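Local atomic coordinates of RNA-dependent RNA polymerase (Toscana virus, PDB entry 6QW0), a protein that probably cleaves capped host RNAs with the metal-dependent cap-snatching endonuclease at the N-terminus of the viral L protein, supplying primers for viral transcription. Residues A[27-39]-A[48-60]. Sequence-based numbering, arbitrary orientation. Where two conformers were deposited one is given.
With SO4 (sulfate ion), chain E.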
ATOM      1  N   SER A  27     -10.954 -13.995   5.429  1.00 25.99           N
ATOM      2  CA  SER A  27     -12.047 -14.964   5.408  1.00 29.00           C
ATOM      3  C   SER A  27     -12.130 -15.563   4.011  1.00 27.60           C
ATOM      4  O   SER A  27     -13.189 -15.624   3.386  1.00 33.42           O
ATOM      5  CB  SER A  27     -13.361 -14.309   5.830  1.00 28.33           C
ATOM      6  OG  SER A  27     -13.730 -13.281   4.920  1.00 32.04           O
ATOM      7  N   ILE A  28     -10.979 -15.994   3.505  1.00 30.80           N
ATOM      8  CA  ILE A  28     -10.907 -16.491   2.137  1.00 32.71           C
ATOM      9  C   ILE A  28     -11.472 -17.899   2.074  1.00 40.64           C
ATOM     10  O   ILE A  28     -12.170 -18.266   1.119  1.00 45.36           O
ATOM     11  CB  ILE A  28      -9.455 -16.432   1.628  1.00 27.75           C
ATOM     12  CG1 ILE A  28      -8.990 -14.982   1.484  1.00 29.43           C
ATOM     13  CG2 ILE A  28      -9.320 -17.159   0.307  1.00 33.41           C
ATOM     14  CD1 ILE A  28      -7.470 -14.859   1.341  1.00 31.00           C
ATOM     15  N   TYR A  29     -11.182 -18.702   3.096  1.00 32.08           N
ATOM     16  CA  TYR A  29     -11.730 -20.052   3.244  1.00 45.95           C
ATOM     17  C   TYR A  29     -11.200 -20.915   2.104  1.00 40.15           C
ATOM     18  O   TYR A  29      -9.990 -20.905   1.834  1.00 42.88           O
ATOM     19  CB  TYR A  29     -13.247 -20.009   3.436  1.00 46.66           C
ATOM     20  CG  TYR A  29     -13.640 -19.268   4.691  1.00 43.38           C
ATOM     21  CD1 TYR A  29     -14.847 -18.589   4.794  1.00 47.37           C
ATOM     22  CD2 TYR A  29     -12.783 -19.246   5.779  1.00 48.40           C
ATOM     23  CE1 TYR A  29     -15.189 -17.911   5.964  1.00 46.44           C
ATOM     24  CE2 TYR A  29     -13.109 -18.576   6.941  1.00 50.07           C
ATOM     25  CZ  TYR A  29     -14.316 -17.909   7.033  1.00 49.22           C
ATOM     26  OH  TYR A  29     -14.645 -17.236   8.195  1.00 60.25           O
ATOM     27  N   ASP A  30     -12.037 -21.666   1.411  1.00 44.68           N
ATOM     28  CA  ASP A  30     -11.566 -22.601   0.401  1.00 40.47           C
ATOM     29  C   ASP A  30     -11.946 -22.035  -0.966  1.00 42.23           C
ATOM     30  O   ASP A  30     -12.904 -22.473  -1.603  1.00 53.53           O
ATOM     31  CB  ASP A  30     -12.176 -23.964   0.670  1.00 42.94           C
ATOM     32  CG  ASP A  30     -11.570 -25.047  -0.171  1.00 41.60           C
ATOM     33  OD1 ASP A  30     -10.728 -24.722  -1.038  1.00 46.70           O
ATOM     34  OD2 ASP A  30     -11.917 -26.221   0.042  1.00 50.49           O
ATOM     35  N   THR A  31     -11.173 -21.036  -1.415  1.00 42.81           N
ATOM     36  CA  THR A  31     -11.286 -20.245  -2.639  1.00 37.30           C
ATOM     37  C   THR A  31     -10.262 -20.704  -3.670  1.00 31.72           C
ATOM     38  O   THR A  31      -9.102 -20.949  -3.317  1.00 32.73           O
ATOM     39  CB  THR A  31     -11.070 -18.755  -2.346  1.00 36.01           C
ATOM     40  OG1 THR A  31     -12.009 -18.317  -1.354  1.00 47.39           O
ATOM     41  CG2 THR A  31     -11.255 -17.907  -3.597  1.00 37.62           C
ATOM     42  N   PRO A  32     -10.647 -20.835  -4.944  1.00 29.66           N
ATOM     43  CA  PRO A  32      -9.669 -21.224  -5.966  1.00 26.56           C
ATOM     44  C   PRO A  32      -8.561 -20.193  -6.086  1.00 27.23           C
ATOM     45  O   PRO A  32      -8.789 -18.987  -5.985  1.00 30.82           O
ATOM     46  CB  PRO A  32     -10.499 -21.303  -7.253  1.00 29.68           C
ATOM     47  CG  PRO A  32     -11.905 -21.502  -6.789  1.00 37.22           C
ATOM     48  CD  PRO A  32     -12.010 -20.749  -5.494  1.00 35.80           C
ATOM     49  N   ILE A  33      -7.346 -20.694  -6.294  1.00 23.04           N
ATOM     50  CA  ILE A  33      -6.151 -19.883  -6.456  1.00 19.84           C
ATOM     51  C   ILE A  33      -5.646 -20.117  -7.879  1.00 22.15           C
ATOM     52  O   ILE A  33      -5.506 -21.272  -8.287  1.00 22.83           O
ATOM     53  CB  ILE A  33      -5.059 -20.249  -5.434  1.00 22.05           C
ATOM     54  CG1 ILE A  33      -5.609 -20.133  -4.007  1.00 25.22           C
ATOM     55  CG2 ILE A  33      -3.797 -19.414  -5.633  1.00 22.90           C
ATOM     56  CD1 ILE A  33      -4.665 -20.699  -2.950  1.00 24.93           C
ATOM     57  N   PRO A  34      -5.399 -19.083  -8.673  1.00 24.49           N
ATOM     58  CA  PRO A  34      -5.059 -19.327 -10.081  1.00 22.69           C
ATOM     59  C   PRO A  34      -3.684 -19.946 -10.249  1.00 21.75           C
ATOM     60  O   PRO A  34      -2.733 -19.624  -9.532  1.00 22.39           O
ATOM     61  CB  PRO A  34      -5.116 -17.932 -10.714  1.00 22.88           C
ATOM     62  CG  PRO A  34      -4.746 -17.016  -9.576  1.00 23.43           C
ATOM     63  CD  PRO A  34      -5.376 -17.646  -8.336  1.00 23.20           C
ATOM     64  N   ALA A  35      -3.593 -20.852 -11.223  1.00 22.53           N
ATOM     65  CA  ALA A  35      -2.311 -21.382 -11.656  1.00 22.19           C
ATOM     66  C   ALA A  35      -1.452 -20.274 -12.260  1.00 22.08           C
ATOM     67  O   ALA A  35      -1.953 -19.242 -12.700  1.00 28.20           O
ATOM     68  CB  ALA A  35      -2.511 -22.481 -12.701  1.00 23.31           C
ATOM     69  N   TYR A  36      -0.144 -20.510 -12.279  1.00 24.67           N
ATOM     70  CA  TYR A  36       0.805 -19.588 -12.888  1.00 26.77           C
ATOM     71  C   TYR A  36       1.894 -20.390 -13.586  1.00 28.85           C
ATOM     72  O   TYR A  36       2.264 -21.482 -13.147  1.00 28.28           O
ATOM     73  CB  TYR A  36       1.441 -18.616 -11.847  1.00 26.00           C
ATOM     74  CG  TYR A  36       1.934 -19.301 -10.584  1.00 26.77           C
ATOM     75  CD1 TYR A  36       1.079 -19.505  -9.505  1.00 27.05           C
ATOM     76  CD2 TYR A  36       3.241 -19.780 -10.482  1.00 30.67           C
ATOM     77  CE1 TYR A  36       1.508 -20.157  -8.355  1.00 28.33           C
ATOM     78  CE2 TYR A  36       3.678 -20.433  -9.329  1.00 32.54           C
ATOM     79  CZ  TYR A  36       2.805 -20.620  -8.274  1.00 32.41           C
ATOM     80  OH  TYR A  36       3.226 -21.276  -7.131  1.00 31.69           O
ATOM     81  N   VAL A  37       2.397 -19.845 -14.690  1.00 27.80           N
ATOM     82  CA  VAL A  37       3.507 -20.435 -15.430  1.00 29.51           C
ATOM     83  C   VAL A  37       4.604 -19.383 -15.507  1.00 29.19           C
ATOM     84  O   VAL A  37       4.364 -18.274 -15.996  1.00 31.20           O
ATOM     85  CB  VAL A  37       3.091 -20.891 -16.839  1.00 30.96           C
ATOM     86  CG1 VAL A  37       4.288 -21.497 -17.573  1.00 32.47           C
ATOM     87  CG2 VAL A  37       1.935 -21.887 -16.768  1.00 27.63           C
ATOM     88  N   ILE A  38       5.791 -19.722 -15.009  1.00 32.70           N
ATOM     89  CA  ILE A  38       6.938 -18.821 -14.999  1.00 33.53           C
ATOM     90  C   ILE A  38       7.924 -19.282 -16.062  1.00 42.53           C
ATOM     91  O   ILE A  38       8.291 -20.463 -16.103  1.00 39.93           O
ATOM     92  CB  ILE A  38       7.618 -18.779 -13.620  1.00 37.17           C
ATOM     93  CG1 ILE A  38       6.625 -18.326 -12.552  1.00 35.64           C
ATOM     94  CG2 ILE A  38       8.841 -17.869 -13.667  1.00 39.67           C
ATOM     95  CD1 ILE A  38       7.152 -18.464 -11.134  1.00 41.99           C
ATOM     96  N   LYS A  39       8.368 -18.348 -16.901  1.00 40.11           N
ATOM     97  CA  LYS A  39       9.322 -18.626 -17.967  1.00 49.90           C
ATOM     98  C   LYS A  39      10.434 -17.587 -17.939  1.00 48.51           C
ATOM     99  O   LYS A  39      10.211 -16.427 -17.583  1.00 42.97           O
ATOM    100  CB  LYS A  39       8.647 -18.625 -19.348  1.00 45.21           C
ATOM    101  CG  LYS A  39       7.521 -19.636 -19.501  1.00 45.77           C
ATOM    102  CD  LYS A  39       8.062 -21.051 -19.566  1.00 45.91           C
ATOM    103  N   ASP A  48       2.428 -16.044 -16.657  1.00 30.48           N
ATOM    104  CA  ASP A  48       1.060 -16.162 -17.151  0.53 29.09           C
ATOM    105  C   ASP A  48       0.200 -16.725 -16.027  1.00 27.52           C
ATOM    106  O   ASP A  48       0.407 -17.860 -15.590  1.00 29.54           O
ATOM    107  CB  ASP A  48       0.988 -17.060 -18.388  0.53 30.83           C
ATOM    108  CG  ASP A  48      -0.431 -17.182 -18.962  0.53 33.98           C
ATOM    109  OD1 ASP A  48      -1.385 -16.561 -18.437  0.53 30.56           O
ATOM    110  OD2 ASP A  48      -0.592 -17.913 -19.964  0.53 41.34           O
ATOM    111  N   ILE A  49      -0.765 -15.934 -15.571  1.00 25.97           N
ATOM    112  CA  ILE A  49      -1.628 -16.305 -14.453  1.00 23.40           C
ATOM    113  C   ILE A  49      -2.985 -16.706 -15.009  1.00 25.52           C
ATOM    114  O   ILE A  49      -3.564 -15.989 -15.833  1.00 27.63           O
ATOM    115  CB  ILE A  49      -1.751 -15.159 -13.431  1.00 23.50           C
ATOM    116  CG1 ILE A  49      -0.370 -14.844 -12.849  1.00 28.31           C
ATOM    117  CG2 ILE A  49      -2.759 -15.536 -12.340  1.00 26.00           C
ATOM    118  CD1 ILE A  49      -0.309 -13.573 -12.050  1.00 34.11           C
ATOM    119  N   ALA A  50      -3.485 -17.871 -14.582  1.00 23.98           N
ATOM    120  CA  ALA A  50      -4.697 -18.446 -15.168  1.00 24.70           C
ATOM    121  C   ALA A  50      -5.941 -17.818 -14.540  1.00 26.95           C
ATOM    122  O   ALA A  50      -6.707 -18.443 -13.803  1.00 26.11           O
ATOM    123  CB  ALA A  50      -4.691 -19.962 -15.003  1.00 28.01           C
ATOM    124  N   THR A  51      -6.153 -16.538 -14.850  1.00 28.70           N
ATOM    125  CA  THR A  51      -7.293 -15.833 -14.275  1.00 27.36           C
ATOM    126  C   THR A  51      -8.626 -16.429 -14.721  1.00 28.63           C
ATOM    127  O   THR A  51      -9.651 -16.193 -14.070  1.00 29.61           O
ATOM    128  CB  THR A  51      -7.214 -14.341 -14.632  1.00 29.02           C
ATOM    129  OG1 THR A  51      -7.074 -14.196 -16.049  1.00 30.83           O
ATOM    130  CG2 THR A  51      -6.001 -13.697 -13.959  1.00 32.28           C
ATOM    131  N   SER A  52      -8.636 -17.219 -15.801  1.00 28.64           N
ATOM    132  CA  SER A  52      -9.859 -17.904 -16.203  1.00 32.10           C
ATOM    133  C   SER A  52     -10.351 -18.886 -15.148  1.00 30.32           C
ATOM    134  O   SER A  52     -11.536 -19.226 -15.144  1.00 31.84           O
ATOM    135  CB  SER A  52      -9.644 -18.645 -17.525  1.00 34.78           C
ATOM    136  OG  SER A  52      -8.642 -19.644 -17.403  1.00 32.85           O
ATOM    137  N   GLU A  53      -9.473 -19.349 -14.261  1.00 28.79           N
ATOM    138  CA  GLU A  53      -9.877 -20.323 -13.249  1.00 28.41           C
ATOM    139  C   GLU A  53     -10.703 -19.720 -12.122  1.00 39.25           C
ATOM    140  O   GLU A  53     -11.315 -20.470 -11.355  1.00 37.00           O
ATOM    141  CB  GLU A  53      -8.645 -21.014 -12.660  1.00 28.09           C
ATOM    142  CG  GLU A  53      -7.886 -21.876 -13.649  1.00 26.69           C
ATOM    143  CD  GLU A  53      -6.643 -22.505 -13.056  1.00 27.92           C
ATOM    144  OE1 GLU A  53      -6.049 -21.896 -12.136  1.00 26.92           O
ATOM    145  OE2 GLU A  53      -6.252 -23.602 -13.518  1.00 27.83           O
ATOM    146  N   LEU A  54     -10.741 -18.400 -11.995  1.00 30.00           N
ATOM    147  CA  LEU A  54     -11.434 -17.771 -10.883  1.00 34.02           C
ATOM    148  C   LEU A  54     -12.899 -17.525 -11.226  1.00 40.14           C
ATOM    149  O   LEU A  54     -13.238 -17.183 -12.362  1.00 40.45           O
ATOM    150  CB  LEU A  54     -10.731 -16.469 -10.508  1.00 32.83           C
ATOM    151  CG  LEU A  54      -9.219 -16.668 -10.348  1.00 33.87           C
ATOM    152  CD1 LEU A  54      -8.568 -15.436  -9.757  1.00 33.60           C
ATOM    153  CD2 LEU A  54      -8.891 -17.904  -9.488  1.00 33.80           C
ATOM    154  N   ALA A  55     -13.767 -17.728 -10.238  1.00 46.28           N
ATOM    155  CA  ALA A  55     -15.180 -17.429 -10.414  1.00 44.49           C
ATOM    156  C   ALA A  55     -15.399 -15.924 -10.397  1.00 51.03           C
ATOM    157  O   ALA A  55     -14.689 -15.178  -9.717  1.00 51.62           O
ATOM    158  CB  ALA A  55     -16.013 -18.091  -9.317  1.00 50.17           C
ATOM    159  N   ASP A  56     -16.392 -15.476 -11.161  1.00 46.38           N
ATOM    160  CA  ASP A  56     -16.707 -14.055 -11.211  1.00 50.97           C
ATOM    161  C   ASP A  56     -16.999 -13.533  -9.810  1.00 45.67           C
ATOM    162  O   ASP A  56     -17.856 -14.070  -9.103  1.00 47.92           O
ATOM    163  CB  ASP A  56     -17.899 -13.813 -12.136  1.00 56.44           C
ATOM    164  N   GLY A  57     -16.250 -12.512  -9.393  1.00 50.55           N
ATOM    165  CA  GLY A  57     -16.474 -11.872  -8.115  1.00 46.30           C
ATOM    166  C   GLY A  57     -15.812 -12.517  -6.913  1.00 50.33           C
ATOM    167  O   GLY A  57     -15.930 -11.975  -5.806  1.00 49.52           O
ATOM    168  N   GLN A  58     -15.141 -13.656  -7.078  1.00 42.97           N
ATOM    169  CA  GLN A  58     -14.392 -14.240  -5.973  1.00 42.17           C
ATOM    170  C   GLN A  58     -13.164 -13.383  -5.676  1.00 33.58           C
ATOM    171  O   GLN A  58     -12.774 -12.522  -6.467  1.00 36.57           O
ATOM    172  CB  GLN A  58     -13.959 -15.668  -6.309  1.00 44.22           C
ATOM    173  CG  GLN A  58     -12.764 -15.736  -7.261  1.00 43.01           C
ATOM    174  CD  GLN A  58     -12.072 -17.091  -7.261  1.00 40.96           C
ATOM    175  OE1 GLN A  58     -12.671 -18.112  -7.608  1.00 47.08           O
ATOM    176  NE2 GLN A  58     -10.811 -17.107  -6.853  1.00 38.38           N
ATOM    177  N   SER A  59     -12.540 -13.629  -4.524  1.00 28.01           N
ATOM    178  CA  SER A  59     -11.259 -12.988  -4.247  1.00 26.48           C
ATOM    179  C   SER A  59     -10.265 -13.288  -5.363  1.00 28.97           C
ATOM    180  O   SER A  59     -10.225 -14.397  -5.905  1.00 31.34           O
ATOM    181  CB  SER A  59     -10.693 -13.456  -2.904  1.00 29.41           C
ATOM    182  OG  SER A  59     -11.500 -13.014  -1.826  1.00 31.16           O
ATOM    183  N   GLY A  60      -9.480 -12.282  -5.730  1.00 27.26           N
ATOM    184  CA  GLY A  60      -8.516 -12.396  -6.798  1.00 23.54           C
ATOM    185  C   GLY A  60      -8.955 -11.792  -8.114  1.00 22.92           C
ATOM    186  O   GLY A  60      -8.177 -11.817  -9.074  1.00 25.62           O
TER
HETATM  187  S   SO4 E 303      -8.743 -17.632   5.888  1.00 42.63           S
HETATM  188  O1  SO4 E 303     -10.002 -18.234   5.476  1.00 46.70           O
HETATM  189  O2  SO4 E 303      -7.629 -18.493   5.503  1.00 48.29           O
HETATM  190  O3  SO4 E 303      -8.751 -17.447   7.340  1.00 51.66           O
HETATM  191  O4  SO4 E 303      -8.617 -16.343   5.224  1.00 34.43           O
HETATM  192  O   HOH W   1     -13.564 -15.376  -1.968  1.00 53.53           O
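P34 rests on L54 and I49: its CD meets L54 CD2 at 3.7 Å, while CB and CG lie beside I49 CG2, the branch that stands anti to the backbone N (CG1 at chi1 -62°). A proline brings apolar bulk here without an N-H, and the next amide, A35 N, is bonded by E53: OE1 takes it at 2.8 Å on its syn side, somewhat out of the carboxylate plane, in a nearly straight bond (168°), at the end of an extended side chain. A35 O in turn accepts A50 N at 2.8 Å, and the methyls of the two alanines meet, A35 CB to A50 CB at 4.0 Å. Further along, Q58 NE2 reaches P32 O at 2.9 Å and also S59 O, both close to its amide plane; A55 N comes to OE1 from above that plane, across the type II turn 55-58, so both ends of the amide are held and its rotation is fixed. These loops extend an antiparallel hairpin, where V37 and D48 exchange two backbone bonds and Y36 pairs with I49. Strand 46-49 lies between 36-39 and 66-68, and helix 183-203 flanks the hairpin: E202 hydrogen-bonds Y36 OH, while I28 and S59 of the loops touch R194 and N187.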